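Local coordinates for penicillin binding protein 2X (Streptococcus thermophilus, PDB 5U47), which probably cross-links peptidoglycan strands as a transpeptidase of the cell-division machinery and is probably inactivated by beta-lactam antibiotics, at residues F229-M234 with T560-V565; N500-S506 with V530-S536; A30-I35 with N181-G186. The protein carries 1 engineered substitution. All coordinates share one frame; numbering follows the deposited sequence.

Contact 1: residues F229-M234 with T560-V565; sequences FLETQM and TVVNPV
The ring of Phe229 meets Pro564 CB and the backbone N of Val565 at its edge. Pro564 CB lies in the ring plane, 3.7 Å from Phe229 CE2, and Val565 N is near that plane. The two side chains, Phe229 and Pro564, stand roughly at right angles. With CG anti to the backbone N (chi1 -170°), the ring of Phe229 reaches across to the neighbouring helix.

The second flat group is the amide of Gln233. Its NE2 donates to the backbone O of Thr560 at 2.9 Å, with an N-H...O angle of 166°. The acceptor lies in the amide plane, and the donor lies in the carbonyl plane of Thr560. Pro564 CG is 3.7 Å from the same NE2. The chain of Gln233 bends at chi2 and fits as a knob into a hole formed by Thr560, Val561, Pro564 and Val565.

On the side that faces the sheet, Leu230 CD1 touches CG2 of both Val561 and Val565, at 4.1 and 4.0 Å. Met234 SD packs on Val561 CG2. These apolar groups also reach strands 245-252 and 541-548.

The two helix segments run nearly antiparallel, at 153°, with axes 9.0 Å apart. Helices 224-241 and 558-572 pack together on one face of the five-stranded antiparallel sheet, as the N- and C-terminal helices do in the penicillin-binding transpeptidase fold.

Contact 2: residues N500-S506 with V530-S536; sequences NDVTVKS and VVAMVPS. Engineered in segment 500-506: Thr503 (natural residue Ala).
Thr503 to Ser506 pair with Met533 to Val530 as antiparallel edge and next-to-edge strands of the five-stranded transpeptidase sheet. The edge strand carries Lys505-Ser506, consistent with the KSG motif that borders the active site in this family.

Backbone bonds set the register. Thr503 with Met533 and Lys505 with Val531 are hydrogen-bonded pairs. Thr503 N reaches Met533 O at 3.0 Å, and Lys505 N reaches Val531 O at the same distance. Both bonds are returned by the partner residue. Val504 with Ala532 and Ser506 with Val530 are the non-hydrogen-bonded pairs. Here CA-H...O contacts add to the pairing, as from Ala532 CA to Thr503 O. Past the strand end, Ser536 N makes a weak bond to Asp501 O.

Apolar contacts form on both faces. Val504 CG1 meets Ala532 CB at 3.9 Å. On the other face the engineered Thr503 sets CG2 4.0 Å from Met533 CB, and Lys505 CB touches Val531 CG1. Near the cis peptide before Pro535, Val534 CG2 packs on Asn500 CB at 3.7 Å.

Polar side chains complete the contact. Thr503 OG1 and Ser536 OG are modelled 2.4 Å apart, so short that the detail of this bond is doubtful. Thr503 OG1 also bonds to Arg470 O. Lys505, bent at chi2 (65°) and chi4, carries its amine forward along the strand: NZ donates to Ser506 O at 2.8 Å and also bonds to Ser354 OG.

Contact 3: residues A30-I35 with N181-G186; sequences AKRGTI and NSLLTG
Ala30 CB rests on Gly186 CA at 3.7 Å. Its carbonyl O accepts from a water that in turn accepts from Gly186 N, a bridge between the two backbones.

Arg32 carries most of the polar contact. Its chain runs extended from the backbone N out to NE (chi1 -175°) and lies over the end of helix 181-184. NH1 and NH2 both donate end-on to Asn181 OD1, each at 3.0 Å. They come from the same face of the Asn181 amide, which is turned 40° from the guanidinium. Leu184 CB sits 3.9 Å above the centre of the guanidinium. Arg32 NE forms a salt bridge with Glu177, and Asn181 OD1 also accepts from Gly172 N. The contact joins the loop before strand 35-36 to the C-terminal end of helix 181-184, in the dimerisation-domain region.

Gly33 N donates to Leu184 O at 2.8 Å, nearly straight at 175° and on a lone pair. Leu184 CD2 lies 3.7 Å from Gly33 O, which accepts from Arg142. At Ile35, CG1 meets Leu184 CD2 at 4.0 Å, the two side chains crossing at about a right angle.

How the contacts relate
Contact 3 comes first along the chain and closes before contact 1 opens. Contact 2 is nested inside the loop contact 1 closes. Contacts 1 and 2 have centres about 15 Å apart: contact 2 pairs two strands of the five-stranded sheet, contact 1 packs two helices on one face of it. They touch where Val562 of helix 558-572 packs on Val530 and Ala532 of strand 526-534. Helix 558-572 thus packs on the sheet, an outermost strand of which carries Lys505. Contact 3 lies in the dimerisation-domain region, centred about 32 Å from contact 1 and about 39 Å from contact 2. It touches neither and lies well away from the probable catalytic region, across the chain's centre from contact 2.

Contact 1: residues F229-M234 with T560-V565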
loop_
_atom_site.group_PDB
_atom_site.type_symbol
_atom_site.label_atom_id
_atom_site.label_comp_id
_atom_site.label_asym_id
_atom_site.label_seq_id
_atom_site.Cartn_x
_atom_site.Cartn_y
_atom_site.Cartn_z
ATOM N N PHE A 229 -13.521 10.618 -4.210
ATOM C CA PHE A 229 -13.657 11.915 -3.585
ATOM C C PHE A 229 -12.289 12.486 -3.213
ATOM O O PHE A 229 -12.039 13.672 -3.423
ATOM C CB PHE A 229 -14.560 11.774 -2.363
ATOM C CG PHE A 229 -14.977 13.053 -1.771
ATOM C CD1 PHE A 229 -16.128 13.684 -2.202
ATOM C CD2 PHE A 229 -14.241 13.622 -0.757
ATOM C CE1 PHE A 229 -16.523 14.880 -1.641
ATOM C CE2 PHE A 229 -14.621 14.810 -0.196
ATOM C CZ PHE A 229 -15.762 15.451 -0.638
ATOM N N LEU A 230 -11.391 11.639 -2.685
ATOM C CA LEU A 230 -10.039 12.079 -2.340
ATOM C C LEU A 230 -9.263 12.605 -3.564
ATOM O O LEU A 230 -8.534 13.608 -3.458
ATOM C CB LEU A 230 -9.235 10.934 -1.694
ATOM C CG LEU A 230 -7.767 11.223 -1.397
ATOM C CD1 LEU A 230 -7.628 12.376 -0.436
ATOM C CD2 LEU A 230 -7.069 9.996 -0.846
ATOM N N GLU A 231 -9.390 11.914 -4.700
ATOM C CA GLU A 231 -8.686 12.305 -5.944
ATOM C C GLU A 231 -9.087 13.722 -6.366
ATOM O O GLU A 231 -8.245 14.539 -6.708
ATOM C CB GLU A 231 -8.961 11.313 -7.097
ATOM C CG GLU A 231 -8.495 9.864 -6.874
ATOM C CD GLU A 231 -6.984 9.605 -7.024
ATOM O OE1 GLU A 231 -6.310 10.359 -7.747
ATOM O OE2 GLU A 231 -6.470 8.599 -6.445
ATOM N N THR A 232 -10.378 14.002 -6.329
ATOM C CA THR A 232 -10.888 15.323 -6.668
ATOM C C THR A 232 -10.329 16.391 -5.732
ATOM O O THR A 232 -9.848 17.425 -6.195
ATOM C CB THR A 232 -12.418 15.347 -6.587
ATOM O OG1 THR A 232 -12.950 14.319 -7.421
ATOM C CG2 THR A 232 -12.971 16.701 -6.986
ATOM N N GLN A 233 -10.372 16.149 -4.427
ATOM C CA GLN A 233 -9.858 17.143 -3.474
ATOM C C GLN A 233 -8.355 17.299 -3.533
ATOM O O GLN A 233 -7.861 18.395 -3.313
ATOM C CB GLN A 233 -10.307 16.860 -2.037
ATOM C CG GLN A 233 -11.798 16.860 -1.898
ATOM C CD GLN A 233 -12.403 18.143 -2.418
ATOM O OE1 GLN A 233 -13.216 18.096 -3.304
ATOM N NE2 GLN A 233 -11.936 19.309 -1.911
ATOM N N MET A 234 -7.641 16.216 -3.856
ATOM C CA MET A 234 -6.203 16.284 -3.987
ATOM C C MET A 234 -5.820 17.123 -5.211
ATOM O O MET A 234 -4.838 17.847 -5.165
ATOM C CB MET A 234 -5.592 14.891 -4.098
ATOM C CG MET A 234 -4.137 14.878 -3.764
ATOM S SD MET A 234 -3.862 15.272 -2.008
ATOM C CE MET A 234 -2.137 14.843 -2.022
ATOM N N THR A 560 -8.692 22.214 2.370
ATOM C CA THR A 560 -9.118 21.795 1.052
ATOM C C THR A 560 -9.193 20.270 0.917
ATOM O O THR A 560 -10.089 19.738 0.264
ATOM C CB THR A 560 -8.145 22.353 -0.023
ATOM O OG1 THR A 560 -8.112 23.783 0.070
ATOM C CG2 THR A 560 -8.569 21.944 -1.425
ATOM N N VAL A 561 -8.282 19.571 1.571
ATOM C CA VAL A 561 -8.198 18.121 1.425
ATOM C C VAL A 561 -8.664 17.355 2.675
ATOM O O VAL A 561 -9.425 16.412 2.551
ATOM C CB VAL A 561 -6.785 17.709 0.912
ATOM C CG1 VAL A 561 -5.696 18.083 1.887
ATOM C CG2 VAL A 561 -6.729 16.223 0.617
ATOM N N VAL A 562 -8.283 17.790 3.871
ATOM C CA VAL A 562 -8.660 17.066 5.074
ATOM C C VAL A 562 -10.157 17.172 5.417
ATOM O O VAL A 562 -10.823 16.152 5.567
ATOM C CB VAL A 562 -7.814 17.501 6.291
ATOM C CG1 VAL A 562 -8.196 16.705 7.537
ATOM C CG2 VAL A 562 -6.335 17.334 5.991
ATOM N N ASN A 563 -10.687 18.387 5.484
ATOM C CA ASN A 563 -12.083 18.591 5.927
ATOM C C ASN A 563 -13.135 17.809 5.140
ATOM O O ASN A 563 -13.890 17.046 5.737
ATOM C CB ASN A 563 -12.474 20.109 5.976
ATOM C CG ASN A 563 -11.566 20.932 6.883
ATOM O OD1 ASN A 563 -10.440 20.547 7.153
ATOM N ND2 ASN A 563 -12.054 22.082 7.340
ATOM N N PRO A 564 -13.197 17.997 3.810
ATOM C CA PRO A 564 -14.259 17.288 3.092
ATOM C C PRO A 564 -14.069 15.766 3.028
ATOM O O PRO A 564 -15.050 15.032 3.010
ATOM C CB PRO A 564 -14.255 17.944 1.712
ATOM C CG PRO A 564 -12.922 18.580 1.567
ATOM C CD PRO A 564 -12.397 18.863 2.924
ATOM N N VAL A 565 -12.828 15.294 3.015
ATOM C CA VAL A 565 -12.564 13.850 2.939
ATOM C C VAL A 565 -12.958 13.176 4.242
ATOM O O VAL A 565 -13.666 12.168 4.219
ATOM C CB VAL A 565 -11.103 13.567 2.544
ATOM C CG1 VAL A 565 -10.792 12.050 2.627
ATOM C CG2 VAL A 565 -10.867 14.093 1.132
#

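Contact 2: residues N500-S506 with V530-S536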
loop_
_atom_site.group_PDB
_atom_site.type_symbol
_atom_site.label_atom_id
_atom_site.label_comp_id
_atom_site.label_asym_id
_atom_site.label_seq_id
_atom_site.Cartn_x
_atom_site.Cartn_y
_atom_site.Cartn_z
ATOM N N ASN A 500 -17.408 17.872 15.364
ATOM C CA ASN A 500 -16.508 17.033 16.163
ATOM C C ASN A 500 -15.258 17.768 16.586
ATOM O O ASN A 500 -14.806 18.693 15.899
ATOM C CB ASN A 500 -15.996 15.834 15.345
ATOM C CG ASN A 500 -17.030 14.766 15.137
ATOM O OD1 ASN A 500 -17.513 14.555 14.026
ATOM N ND2 ASN A 500 -17.376 14.082 16.203
ATOM N N ASP A 501 -14.696 17.334 17.717
ATOM C CA ASP A 501 -13.381 17.775 18.140
ATOM C C ASP A 501 -12.429 16.976 17.245
ATOM O O ASP A 501 -12.634 15.772 17.025
ATOM C CB ASP A 501 -13.092 17.424 19.598
ATOM C CG ASP A 501 -13.848 18.292 20.585
ATOM O OD1 ASP A 501 -14.186 19.464 20.281
ATOM O OD2 ASP A 501 -14.072 17.797 21.701
ATOM N N VAL A 502 -11.397 17.636 16.742
ATOM C CA VAL A 502 -10.459 16.993 15.844
ATOM C C VAL A 502 -9.054 17.096 16.421
ATOM O O VAL A 502 -8.590 18.169 16.796
ATOM C CB VAL A 502 -10.474 17.629 14.442
ATOM C CG1 VAL A 502 -9.725 16.745 13.461
ATOM C CG2 VAL A 502 -11.910 17.839 13.941
ATOM N N THR A 503 -8.403 15.957 16.479
ATOM C CA THR A 503 -7.040 15.811 16.986
ATOM C C THR A 503 -6.104 16.040 15.799
ATOM O O THR A 503 -6.100 15.257 14.835
ATOM C CB THR A 503 -6.914 14.399 17.604
ATOM O OG1 THR A 503 -7.408 14.462 18.947
ATOM C CG2 THR A 503 -5.487 13.849 17.602
ATOM N N VAL A 504 -5.322 17.119 15.840
ATOM C CA VAL A 504 -4.453 17.426 14.721
ATOM C C VAL A 504 -3.041 17.824 15.127
ATOM O O VAL A 504 -2.810 18.272 16.248
ATOM C CB VAL A 504 -5.058 18.573 13.898
ATOM C CG1 VAL A 504 -6.445 18.190 13.389
ATOM C CG2 VAL A 504 -5.160 19.844 14.748
ATOM N N LYS A 505 -2.103 17.645 14.200
ATOM C CA LYS A 505 -0.732 18.140 14.360
ATOM C C LYS A 505 -0.181 18.413 12.985
ATOM O O LYS A 505 -0.221 17.555 12.101
ATOM C CB LYS A 505 0.183 17.169 15.101
ATOM C CG LYS A 505 1.596 17.742 15.359
ATOM C CD LYS A 505 1.582 18.957 16.298
ATOM C CE LYS A 505 2.954 19.585 16.456
ATOM N NZ LYS A 505 3.304 20.490 15.324
ATOM N N SER A 506 0.355 19.603 12.813
ATOM C CA SER A 506 0.929 20.015 11.568
ATOM C C SER A 506 2.392 19.766 11.622
ATOM O O SER A 506 2.992 19.609 12.696
ATOM C CB SER A 506 0.750 21.536 11.382
ATOM O OG SER A 506 1.351 22.238 12.469
ATOM N N VAL A 530 0.288 17.181 7.691
ATOM C CA VAL A 530 -0.658 17.207 8.788
ATOM C C VAL A 530 -1.205 15.808 9.048
ATOM O O VAL A 530 -1.376 15.003 8.105
ATOM C CB VAL A 530 -1.833 18.191 8.504
ATOM C CG1 VAL A 530 -2.712 17.729 7.346
ATOM C CG2 VAL A 530 -2.686 18.389 9.737
ATOM N N VAL A 531 -1.424 15.504 10.325
ATOM C CA VAL A 531 -2.117 14.287 10.710
ATOM C C VAL A 531 -3.369 14.749 11.431
ATOM O O VAL A 531 -3.315 15.744 12.176
ATOM C CB VAL A 531 -1.299 13.355 11.605
ATOM C CG1 VAL A 531 -0.864 14.034 12.910
ATOM C CG2 VAL A 531 -2.090 12.084 11.878
ATOM N N ALA A 532 -4.488 14.075 11.167
ATOM C CA ALA A 532 -5.771 14.398 11.773
ATOM C C ALA A 532 -6.489 13.103 12.155
ATOM O O ALA A 532 -6.411 12.097 11.427
ATOM C CB ALA A 532 -6.613 15.210 10.805
ATOM N N MET A 533 -7.147 13.132 13.312
ATOM C CA MET A 533 -7.884 12.006 13.850
ATOM C C MET A 533 -9.234 12.502 14.339
ATOM O O MET A 533 -9.325 13.494 15.051
ATOM C CB MET A 533 -7.115 11.337 15.001
ATOM C CG MET A 533 -5.720 10.873 14.607
ATOM S SD MET A 533 -4.831 10.188 15.993
ATOM C CE MET A 533 -3.163 9.995 15.375
ATOM N N VAL A 534 -10.287 11.807 13.942
ATOM C CA VAL A 534 -11.620 12.221 14.283
ATOM C C VAL A 534 -12.483 10.994 14.551
ATOM O O VAL A 534 -12.266 9.945 13.917
ATOM C CB VAL A 534 -12.213 13.077 13.129
ATOM C CG1 VAL A 534 -12.431 12.243 11.878
ATOM C CG2 VAL A 534 -13.508 13.754 13.539
ATOM N N PRO A 535 -13.353 11.035 15.563
ATOM C CA PRO A 535 -13.461 12.116 16.548
ATOM C C PRO A 535 -12.252 12.000 17.471
ATOM O O PRO A 535 -11.610 10.958 17.508
ATOM C CB PRO A 535 -14.754 11.810 17.305
ATOM C CG PRO A 535 -15.387 10.658 16.623
ATOM C CD PRO A 535 -14.378 10.000 15.743
ATOM N N SER A 536 -11.939 13.051 18.208
ATOM C CA SER A 536 -10.721 13.073 19.000
ATOM C C SER A 536 -10.625 12.047 20.130
ATOM O O SER A 536 -9.614 11.366 20.276
ATOM C CB SER A 536 -10.494 14.481 19.561
ATOM O OG SER A 536 -9.343 14.500 20.382
#

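Contact 3: residues A30-I35 with N181-G186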
loop_
_atom_site.group_PDB
_atom_site.type_symbol
_atom_site.label_atom_id
_atom_site.label_comp_id
_atom_site.label_asym_id
_atom_site.label_seq_id
_atom_site.Cartn_x
_atom_site.Cartn_y
_atom_site.Cartn_z
ATOM N N ALA A 30 -3.359 -18.039 -17.998
ATOM C CA ALA A 30 -4.579 -18.089 -17.214
ATOM C C ALA A 30 -5.160 -16.676 -17.085
ATOM O O ALA A 30 -4.447 -15.673 -17.241
ATOM C CB ALA A 30 -4.275 -18.641 -15.828
ATOM N N LYS A 31 -6.456 -16.605 -16.816
ATOM C CA LYS A 31 -7.084 -15.346 -16.541
ATOM C C LYS A 31 -6.475 -14.791 -15.232
ATOM O O LYS A 31 -6.404 -15.486 -14.214
ATOM C CB LYS A 31 -8.579 -15.527 -16.353
ATOM C CG LYS A 31 -9.282 -14.259 -15.904
ATOM C CD LYS A 31 -10.729 -14.480 -15.579
ATOM C CE LYS A 31 -11.353 -13.169 -15.139
ATOM N NZ LYS A 31 -12.751 -13.366 -14.670
ATOM N N ARG A 32 -6.038 -13.544 -15.276
ATOM C CA ARG A 32 -5.483 -12.885 -14.118
ATOM C C ARG A 32 -6.624 -12.468 -13.198
ATOM O O ARG A 32 -7.678 -12.011 -13.660
ATOM C CB ARG A 32 -4.683 -11.662 -14.563
ATOM C CG ARG A 32 -3.931 -10.940 -13.459
ATOM C CD ARG A 32 -3.071 -9.835 -14.063
ATOM N NE ARG A 32 -2.278 -9.120 -13.068
ATOM C CZ ARG A 32 -1.139 -9.569 -12.547
ATOM N NH1 ARG A 32 -0.648 -10.766 -12.894
ATOM N NH2 ARG A 32 -0.496 -8.843 -11.657
ATOM N N GLY A 33 -6.392 -12.594 -11.898
ATOM C CA GLY A 33 -7.362 -12.228 -10.904
ATOM C C GLY A 33 -7.754 -10.771 -11.005
ATOM O O GLY A 33 -7.002 -9.945 -11.518
ATOM N N THR A 34 -8.961 -10.484 -10.539
ATOM C CA THR A 34 -9.493 -9.141 -10.534
ATOM C C THR A 34 -9.126 -8.497 -9.212
ATOM O O THR A 34 -9.108 -9.171 -8.184
ATOM C CB THR A 34 -11.023 -9.186 -10.689
ATOM O OG1 THR A 34 -11.329 -9.660 -11.984
ATOM C CG2 THR A 34 -11.668 -7.822 -10.513
ATOM N N ILE A 35 -8.852 -7.197 -9.254
ATOM C CA ILE A 35 -8.579 -6.402 -8.064
ATOM C C ILE A 35 -9.817 -5.562 -7.842
ATOM O O ILE A 35 -10.254 -4.817 -8.759
ATOM C CB ILE A 35 -7.347 -5.489 -8.232
ATOM C CG1 ILE A 35 -6.104 -6.349 -8.479
ATOM C CG2 ILE A 35 -7.144 -4.636 -6.977
ATOM C CD1 ILE A 35 -4.892 -5.572 -8.954
ATOM N N ASN A 181 1.570 -10.474 -7.528
ATOM C CA ASN A 181 1.597 -11.179 -8.793
ATOM C C ASN A 181 1.417 -12.692 -8.634
ATOM O O ASN A 181 0.774 -13.308 -9.468
ATOM C CB ASN A 181 2.902 -10.898 -9.525
ATOM C CG ASN A 181 2.778 -11.086 -11.005
ATOM O OD1 ASN A 181 2.092 -10.324 -11.671
ATOM N ND2 ASN A 181 3.468 -12.104 -11.543
ATOM N N SER A 182 1.955 -13.277 -7.565
ATOM C CA SER A 182 1.835 -14.724 -7.364
ATOM C C SER A 182 0.389 -15.127 -7.169
ATOM O O SER A 182 -0.056 -16.103 -7.756
ATOM C CB SER A 182 2.678 -15.212 -6.192
ATOM O OG SER A 182 4.046 -14.993 -6.452
ATOM N N LEU A 183 -0.350 -14.369 -6.362
ATOM C CA LEU A 183 -1.769 -14.654 -6.144
ATOM C C LEU A 183 -2.631 -14.340 -7.373
ATOM O O LEU A 183 -3.518 -15.118 -7.748
ATOM C CB LEU A 183 -2.292 -13.859 -4.939
ATOM C CG LEU A 183 -1.687 -14.240 -3.582
ATOM C CD1 LEU A 183 -1.991 -13.192 -2.522
ATOM C CD2 LEU A 183 -2.220 -15.590 -3.172
ATOM N N LEU A 184 -2.358 -13.210 -8.015
ATOM C CA LEU A 184 -3.161 -12.759 -9.145
ATOM C C LEU A 184 -3.024 -13.632 -10.386
ATOM O O LEU A 184 -3.959 -13.726 -11.162
ATOM C CB LEU A 184 -2.807 -11.321 -9.503
ATOM C CG LEU A 184 -3.293 -10.280 -8.500
ATOM C CD1 LEU A 184 -2.620 -8.939 -8.757
ATOM C CD2 LEU A 184 -4.803 -10.139 -8.559
ATOM N N THR A 185 -1.853 -14.246 -10.545
ATOM C CA THR A 185 -1.530 -15.044 -11.699
ATOM C C THR A 185 -2.026 -16.450 -11.495
ATOM O O THR A 185 -1.724 -17.094 -10.487
ATOM C CB THR A 185 -0.007 -15.082 -11.935
ATOM O OG1 THR A 185 0.473 -13.744 -12.080
ATOM C CG2 THR A 185 0.346 -15.884 -13.193
ATOM N N GLY A 186 -2.790 -16.936 -12.448
ATOM C CA GLY A 186 -3.307 -18.283 -12.325
ATOM C C GLY A 186 -2.246 -19.300 -12.718
ATOM O O GLY A 186 -1.076 -18.966 -12.891
HETATM O O HOH W 1 -2.737 -15.152 -15.055
#